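Local coordinates for biotin protein ligase-like protein of unknown function (Silicibacter sp., PDB 3BFM) that is of unknown function but resembles the biotin and lipoate protein ligases, enzymes that attach these cofactors to proteins, at residues L160-W163 with A164-C167; T144-A148 with E149-D153; C167-W170 with I171-D175. All blocks are in the same frame, centred on the assembly; numbering follows the deposited sequence. Where two conformers were deposited one is given.

In the fold
Interactions 1 and 3 are successive stretches of one helix, 156-175, and share Cys167; their centres lie 11 Å apart. Interaction 2 precedes both in the chain, in the loop between strand 123-130 and that helix. Its centre is 19 Å from that of interaction 1 and 28 Å from that of interaction 3, and it touches neither. All three belong to the biotin/lipoate ligase-like part of the chain, where helix 156-175 packs beside helix 67-82. Calcium is bound in this protein by Gln21, Asp22 and Glu43. The side chain of Ala164 is about 13 Å, and that of Leu168 about 10 Å, from a bound calcium ion.

Interaction 1: residues L160-W163 with A164-C167; sequences LESW and ARHC
Cys167 sets its sulfur over one face of the Trp163 indole, one helical turn back along the chain, and this is where the packing is tight. SG lies 3.5 Å from the centroid of the five-membered ring and 26° off its normal, a sulfur-aromatic contact that suits a small, polarisable thiol. With CG anti to the backbone N (chi1 -180°), the indole lies where Cys167 SG comes over its face, and its NE1 is bonded to Cys71 O of helix 67-82.

Helix 156-175 carries these residues as regular i to i+4 turns, with Ala164 N bonded to Leu160 O at 3.1 Å and its short methyl packing against Phe8. At Ser162 the carbonyl is gripped twice: His166 N reaches its O at 2.9 Å, while ND1 of the same histidine approaches that O at 3.0 Å from the opposite face, well above the carbonyl plane.

The Arg165 side is looser. Its guanidinium lies with one face over Ser162 CA, and water bridges NH1, weakly, to Glu161 O. Glu161 OE1 stays 4.7 Å from Arg165 NH1; it forms a salt bridge with Arg158 instead, and OE2 accepts from Thr7 N.

Interaction 2: residues T144-A148 with E149-D153; sequences TALYA and EGCAD
Leu146 and Glu149 are joined by the backbone turn itself, Glu149 N donating to Leu146 O at 3.0 Å from well above the carbonyl plane, an i to i+3 bond of the 3-10 turn 146-148. Ala148 N makes the same kind of bond to Ala145 O, and the chain is thus wound tightly enough to bring Glu149 back toward Thr144.

There the hydroxyl of Thr144 gives a short hydrogen bond to the carboxylate, OG1 to Glu149 OE2 at 2.5 Å, meeting the anti lone pair, on the side away from OE1. A bend at chi2 (-61°) swings the Glu149 carboxylate to the hydroxyl, CG itself lying 3.3 Å from Thr144 OG1. The second oxygen, OE1, accepts from Asn100 ND2, so both carboxylate oxygens have partners. With an alanine in place of this glutamate, the Thr144 hydroxyl and the Asn100 amide would probably each lose their carboxylate oxygen.

This loop leads from strand 123-130 of the central mixed sheet to helix 156-175, and Leu146 plugs it into the sheet against Leu129 and Ile99. Gly150 lets the chain turn with a positive phi of 89°, where a CB would be jammed against the preceding carbonyl oxygen. Beyond it, Cys151 points back at the turn: its CB methylene lies 3.7 Å from Leu146 CG and its SG packs on CD1 of that leucine, so a small side chain fits here, although the buried Cys151 N finds no partner in the model. The Tyr147 ring offers its edge to Cys151 O, which lies near the ring plane, 3.2 Å from Tyr147 CE1. The same ring meets Trp132, and its hydroxyl is bonded to Val154 O.

Interaction 3: residues C167-W170 with I171-D175; sequences CLHW and INRWD
Arg173 lies alongside two side chains of the preceding turn, His169 and Trp170, and each part of its chain has a neighbour. CB sits 3.8 Å from His169 O, and CG closes to 3.3 Å of that same carbonyl oxygen. The next methylene, CD, rests 3.4 Å from His169 NE2, so aliphatic carbon pads the imidazole. A bend at chi3 (76°) then turns the head toward Trp170 and away from a straight course. NE forms a salt bridge to Glu178, beyond the end of the helix. CZ comes 3.8 Å from Trp170 CZ3, and NH1, 3.1 Å from Trp170 CH2, approaches the benzo end of the indole obliquely, the two planes being 26° apart.

The indole itself is wedged between helices 67-82 and 179-189; its NE1 is bonded to Asn77 OD1, which helps to fix how the ring is turned. A broad, flat residue suits this three-helix junction.

On another flank Leu168 and Asn172 cross obliquely, Leu168 CG lying 3.6 Å from Asn172 ND2, and both pack on the second subunit, Leu168 on its Leu11 and Asn172 on its Pro10. Ile171 also faces Pro10 of that subunit, its CG1 lying 3.1 Å from Cys167 O. The backbone continues its i to i+4 bonds, as from Asn172 N to Leu168 O at 2.9 Å. With its charge paired to Glu178, its CD laid against the imidazole and its head against the indole, Arg173 probably helps to join the end of this helix to the region just before helix 179-189.

Interaction 1: residues L160-W163 with A164-C167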
loop_
_atom_site.group_PDB
_atom_site.type_symbol
_atom_site.label_atom_id
_atom_site.label_comp_id
_atom_site.label_asym_id
_atom_site.label_seq_id
_atom_site.Cartn_x
_atom_site.Cartn_y
_atom_site.Cartn_z
ATOM N N LEU A 160 13.657 9.781 -5.146
ATOM C CA LEU A 160 12.239 9.502 -5.336
ATOM C C LEU A 160 11.776 8.219 -4.674
ATOM O O LEU A 160 10.776 8.214 -3.958
ATOM C CB LEU A 160 11.917 9.499 -6.823
ATOM C CG LEU A 160 10.504 9.136 -7.238
ATOM C CD1 LEU A 160 9.456 10.091 -6.610
ATOM C CD2 LEU A 160 10.447 9.177 -8.775
ATOM N N GLU A 161 12.497 7.114 -4.923
ATOM C CA GLU A 161 12.189 5.839 -4.314
ATOM C C GLU A 161 12.221 5.938 -2.810
ATOM O O GLU A 161 11.356 5.405 -2.119
ATOM C CB GLU A 161 13.240 4.799 -4.736
ATOM C CG GLU A 161 13.127 4.396 -6.167
ATOM C CD GLU A 161 14.287 3.522 -6.641
ATOM O OE1 GLU A 161 15.334 3.454 -5.946
ATOM O OE2 GLU A 161 14.120 2.872 -7.700
ATOM N N SER A 162 13.236 6.630 -2.310
ATOM C CA SER A 162 13.435 6.763 -0.873
ATOM C C SER A 162 12.346 7.624 -0.230
ATOM O O SER A 162 11.884 7.331 0.868
ATOM C CB SER A 162 14.811 7.332 -0.598
ATOM O OG SER A 162 15.109 7.197 0.764
ATOM N N TRP A 163 11.930 8.678 -0.926
ATOM C CA TRP A 163 10.864 9.535 -0.401
ATOM C C TRP A 163 9.605 8.656 -0.228
ATOM O O TRP A 163 8.977 8.594 0.844
ATOM C CB TRP A 163 10.605 10.708 -1.306
ATOM C CG TRP A 163 9.517 11.629 -0.806
ATOM C CD1 TRP A 163 9.461 12.257 0.422
ATOM C CD2 TRP A 163 8.369 12.063 -1.532
ATOM N NE1 TRP A 163 8.346 13.031 0.491
ATOM C CE2 TRP A 163 7.651 12.936 -0.689
ATOM C CE3 TRP A 163 7.869 11.779 -2.804
ATOM C CZ2 TRP A 163 6.439 13.523 -1.072
ATOM C CZ3 TRP A 163 6.656 12.354 -3.198
ATOM C CH2 TRP A 163 5.967 13.231 -2.343
ATOM N N ALA A 164 9.247 7.959 -1.300
ATOM C CA ALA A 164 8.073 7.084 -1.247
ATOM C C ALA A 164 8.121 6.096 -0.079
ATOM O O ALA A 164 7.126 5.956 0.666
ATOM C CB ALA A 164 7.857 6.365 -2.575
ATOM N N ARG A 165 9.251 5.425 0.092
ATOM C CA ARG A 165 9.428 4.464 1.165
ATOM C C ARG A 165 9.336 5.103 2.538
ATOM O O ARG A 165 8.613 4.601 3.424
ATOM C CB ARG A 165 10.771 3.734 1.085
ATOM C CG ARG A 165 10.779 2.509 0.255
ATOM C CD ARG A 165 11.987 1.627 0.565
ATOM N NE ARG A 165 13.246 2.389 0.629
ATOM C CZ ARG A 165 13.968 2.798 -0.423
ATOM N NH1 ARG A 165 13.581 2.553 -1.677
ATOM N NH2 ARG A 165 15.093 3.476 -0.218
ATOM N N HIS A 166 10.033 6.209 2.752
ATOM C CA HIS A 166 9.933 6.835 4.066
ATOM C C HIS A 166 8.566 7.487 4.357
ATOM O O HIS A 166 8.089 7.431 5.480
ATOM C CB HIS A 166 11.048 7.866 4.260
ATOM C CG HIS A 166 12.374 7.267 4.537
ATOM N ND1 HIS A 166 13.289 7.006 3.552
ATOM C CD2 HIS A 166 12.949 6.883 5.704
ATOM C CE1 HIS A 166 14.372 6.464 4.093
ATOM N NE2 HIS A 166 14.189 6.385 5.395
ATOM N N CYS A 167 7.908 8.082 3.353
ATOM C CA CYS A 167 6.531 8.524 3.528
ATOM C C CYS A 167 5.620 7.382 3.955
ATOM O O CYS A 167 4.803 7.525 4.856
ATOM C CB CYS A 167 5.993 9.172 2.250
ATOM S SG CYS A 167 6.715 10.763 1.956
HETATM O O HOH W 1 16.649 4.736 -2.996
HETATM O O HOH W 2 10.772 2.560 -3.075
HETATM O O HOH W 3 16.445 5.244 1.774
#

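Interaction 2: residues T144-A148 with E149-D153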
loop_
_atom_site.group_PDB
_atom_site.type_symbol
_atom_site.label_atom_id
_atom_site.label_comp_id
_atom_site.label_asym_id
_atom_site.label_seq_id
_atom_site.Cartn_x
_atom_site.Cartn_y
_atom_site.Cartn_z
ATOM N N THR A 144 18.309 28.148 -3.900
ATOM C CA THR A 144 19.375 27.224 -4.259
ATOM C C THR A 144 18.748 26.031 -4.978
ATOM O O THR A 144 17.586 26.071 -5.366
ATOM C CB THR A 144 20.175 26.771 -3.023
ATOM O OG1 THR A 144 21.379 26.090 -3.422
ATOM C CG2 THR A 144 19.352 25.861 -2.122
ATOM N N ALA A 145 19.544 24.991 -5.167
ATOM C CA ALA A 145 19.103 23.771 -5.811
ATOM C C ALA A 145 19.924 22.663 -5.186
ATOM O O ALA A 145 21.031 22.899 -4.696
ATOM C CB ALA A 145 19.315 23.821 -7.311
ATOM N N LEU A 146 19.390 21.451 -5.211
ATOM C CA LEU A 146 19.975 20.326 -4.508
ATOM C C LEU A 146 21.438 20.089 -4.835
ATOM O O LEU A 146 22.245 19.892 -3.932
ATOM C CB LEU A 146 19.217 19.033 -4.811
ATOM C CG LEU A 146 19.509 17.880 -3.841
ATOM C CD1 LEU A 146 18.947 18.144 -2.465
ATOM C CD2 LEU A 146 18.911 16.610 -4.459
ATOM N N TYR A 147 21.772 20.095 -6.126
ATOM C CA TYR A 147 23.119 19.757 -6.551
ATOM C C TYR A 147 24.062 20.936 -6.349
ATOM O O TYR A 147 25.281 20.786 -6.455
ATOM C CB TYR A 147 23.140 19.248 -8.002
ATOM C CG TYR A 147 22.434 17.934 -8.181
ATOM C CD1 TYR A 147 22.396 16.988 -7.166
ATOM C CD2 TYR A 147 21.840 17.597 -9.390
ATOM C CE1 TYR A 147 21.740 15.798 -7.335
ATOM C CE2 TYR A 147 21.189 16.401 -9.578
ATOM C CZ TYR A 147 21.148 15.489 -8.558
ATOM O OH TYR A 147 20.487 14.282 -8.757
ATOM N N ALA A 148 23.497 22.100 -6.054
ATOM C CA ALA A 148 24.295 23.247 -5.646
ATOM C C ALA A 148 24.709 23.137 -4.174
ATOM O O ALA A 148 25.618 23.841 -3.744
ATOM C CB ALA A 148 23.521 24.566 -5.903
ATOM N N GLU A 149 24.067 22.248 -3.415
ATOM C CA GLU A 149 24.228 22.192 -1.946
ATOM C C GLU A 149 24.965 20.977 -1.431
ATOM O O GLU A 149 24.745 20.556 -0.295
ATOM C CB GLU A 149 22.842 22.251 -1.279
ATOM C CG GLU A 149 22.155 23.583 -1.461
ATOM C CD GLU A 149 22.957 24.733 -0.840
ATOM O OE1 GLU A 149 23.688 24.483 0.144
ATOM O OE2 GLU A 149 22.845 25.869 -1.351
ATOM N N GLY A 150 25.826 20.404 -2.265
ATOM C CA GLY A 150 26.656 19.287 -1.859
ATOM C C GLY A 150 26.089 17.895 -2.041
ATOM O O GLY A 150 26.646 16.941 -1.485
ATOM N N CYS A 151 25.010 17.763 -2.822
ATOM C CA CYS A 151 24.297 16.485 -2.957
ATOM C C CYS A 151 24.464 15.884 -4.339
ATOM O O CYS A 151 23.597 15.143 -4.804
ATOM C CB CYS A 151 22.817 16.667 -2.663
ATOM S SG CYS A 151 22.479 17.251 -1.021
ATOM N N ALA A 152 25.582 16.189 -4.990
ATOM C CA ALA A 152 25.826 15.714 -6.342
ATOM C C ALA A 152 25.849 14.177 -6.448
ATOM O O ALA A 152 25.551 13.637 -7.511
ATOM C CB ALA A 152 27.126 16.340 -6.903
ATOM N N ASP A 153 26.152 13.466 -5.365
ATOM C CA ASP A 153 26.122 12.003 -5.410
ATOM C C ASP A 153 24.723 11.413 -5.131
ATOM O O ASP A 153 24.582 10.197 -5.001
ATOM C CB ASP A 153 27.119 11.418 -4.414
#

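Interaction 3: residues C167-W170 with I171-D175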
loop_
_atom_site.group_PDB
_atom_site.type_symbol
_atom_site.label_atom_id
_atom_site.label_comp_id
_atom_site.label_asym_id
_atom_site.label_seq_id
_atom_site.Cartn_x
_atom_site.Cartn_y
_atom_site.Cartn_z
ATOM N N CYS A 167 7.908 8.082 3.353
ATOM C CA CYS A 167 6.531 8.524 3.528
ATOM C C CYS A 167 5.620 7.382 3.955
ATOM O O CYS A 167 4.803 7.525 4.856
ATOM C CB CYS A 167 5.993 9.172 2.250
ATOM S SG CYS A 167 6.715 10.763 1.956
ATOM N N LEU A 168 5.725 6.241 3.295
ATOM C CA LEU A 168 4.884 5.125 3.665
ATOM C C LEU A 168 5.159 4.691 5.104
ATOM O O LEU A 168 4.231 4.418 5.824
ATOM C CB LEU A 168 5.115 3.948 2.727
ATOM C CG LEU A 168 4.345 2.654 2.971
ATOM C CD1 LEU A 168 2.867 2.861 2.749
ATOM C CD2 LEU A 168 4.935 1.561 2.013
ATOM N N HIS A 169 6.417 4.655 5.522
ATOM C CA HIS A 169 6.709 4.288 6.916
ATOM C C HIS A 169 5.928 5.177 7.917
ATOM O O HIS A 169 5.223 4.671 8.805
ATOM C CB HIS A 169 8.226 4.349 7.150
ATOM C CG HIS A 169 8.619 4.229 8.580
ATOM N ND1 HIS A 169 8.736 3.012 9.218
ATOM C CD2 HIS A 169 8.903 5.172 9.510
ATOM C CE1 HIS A 169 9.074 3.214 10.480
ATOM N NE2 HIS A 169 9.195 4.513 10.678
ATOM N N TRP A 170 6.003 6.493 7.717
ATOM C CA TRP A 170 5.383 7.465 8.645
ATOM C C TRP A 170 3.841 7.488 8.498
ATOM O O TRP A 170 3.093 7.706 9.464
ATOM C CB TRP A 170 6.030 8.846 8.481
ATOM C CG TRP A 170 7.378 8.894 9.062
ATOM C CD1 TRP A 170 8.560 8.971 8.402
ATOM C CD2 TRP A 170 7.698 8.821 10.453
ATOM N NE1 TRP A 170 9.596 8.976 9.291
ATOM C CE2 TRP A 170 9.096 8.885 10.559
ATOM C CE3 TRP A 170 6.935 8.728 11.616
ATOM C CZ2 TRP A 170 9.755 8.836 11.801
ATOM C CZ3 TRP A 170 7.582 8.685 12.841
ATOM C CH2 TRP A 170 8.980 8.733 12.920
ATOM N N ILE A 171 3.336 7.249 7.284
ATOM C CA ILE A 171 1.899 7.242 7.089
ATOM C C ILE A 171 1.374 6.041 7.828
ATOM O O ILE A 171 0.373 6.139 8.507
ATOM C CB ILE A 171 1.494 7.116 5.587
ATOM C CG1 ILE A 171 1.801 8.423 4.850
ATOM C CG2 ILE A 171 0.004 6.756 5.473
ATOM C CD1 ILE A 171 1.836 8.291 3.269
ATOM N N ASN A 172 2.085 4.912 7.747
ATOM C CA ASN A 172 1.622 3.716 8.498
ATOM C C ASN A 172 1.647 3.966 10.019
ATOM O O ASN A 172 0.719 3.606 10.726
ATOM C CB ASN A 172 2.403 2.445 8.125
ATOM C CG ASN A 172 2.043 1.921 6.736
ATOM O OD1 ASN A 172 0.912 2.062 6.302
ATOM N ND2 ASN A 172 2.997 1.294 6.052
ATOM N N ARG A 173 2.654 4.662 10.516
ATOM C CA ARG A 173 2.715 4.959 11.941
ATOM C C ARG A 173 1.635 5.936 12.368
ATOM O O ARG A 173 1.068 5.822 13.456
ATOM C CB ARG A 173 4.090 5.464 12.321
ATOM C CG ARG A 173 5.115 4.356 12.138
ATOM C CD ARG A 173 6.428 4.774 12.553
ATOM N NE ARG A 173 6.526 4.786 14.007
ATOM C CZ ARG A 173 7.539 5.327 14.669
ATOM N NH1 ARG A 173 8.546 5.884 13.999
ATOM N NH2 ARG A 173 7.541 5.288 15.998
ATOM N N TRP A 174 1.348 6.914 11.514
ATOM C CA TRP A 174 0.269 7.828 11.763
ATOM C C TRP A 174 -1.054 7.051 11.889
ATOM O O TRP A 174 -1.857 7.279 12.800
ATOM C CB TRP A 174 0.190 8.840 10.622
ATOM C CG TRP A 174 -0.989 9.738 10.685
ATOM C CD1 TRP A 174 -1.097 10.915 11.374
ATOM C CD2 TRP A 174 -2.238 9.553 10.012
ATOM N NE1 TRP A 174 -2.317 11.469 11.172
ATOM C CE2 TRP A 174 -3.043 10.661 10.329
ATOM C CE3 TRP A 174 -2.741 8.569 9.150
ATOM C CZ2 TRP A 174 -4.339 10.804 9.845
ATOM C CZ3 TRP A 174 -4.033 8.709 8.663
ATOM C CH2 TRP A 174 -4.820 9.826 9.020
ATOM N N ASP A 175 -1.275 6.121 10.973
ATOM C CA ASP A 175 -2.481 5.297 10.972
ATOM C C ASP A 175 -2.597 4.442 12.226
ATOM O O ASP A 175 -3.703 4.162 12.691
ATOM C CB ASP A 175 -2.499 4.389 9.735
ATOM C CG ASP A 175 -3.769 3.543 9.652
ATOM O OD1 ASP A 175 -4.842 4.150 9.467
ATOM O OD2 ASP A 175 -3.682 2.296 9.772
#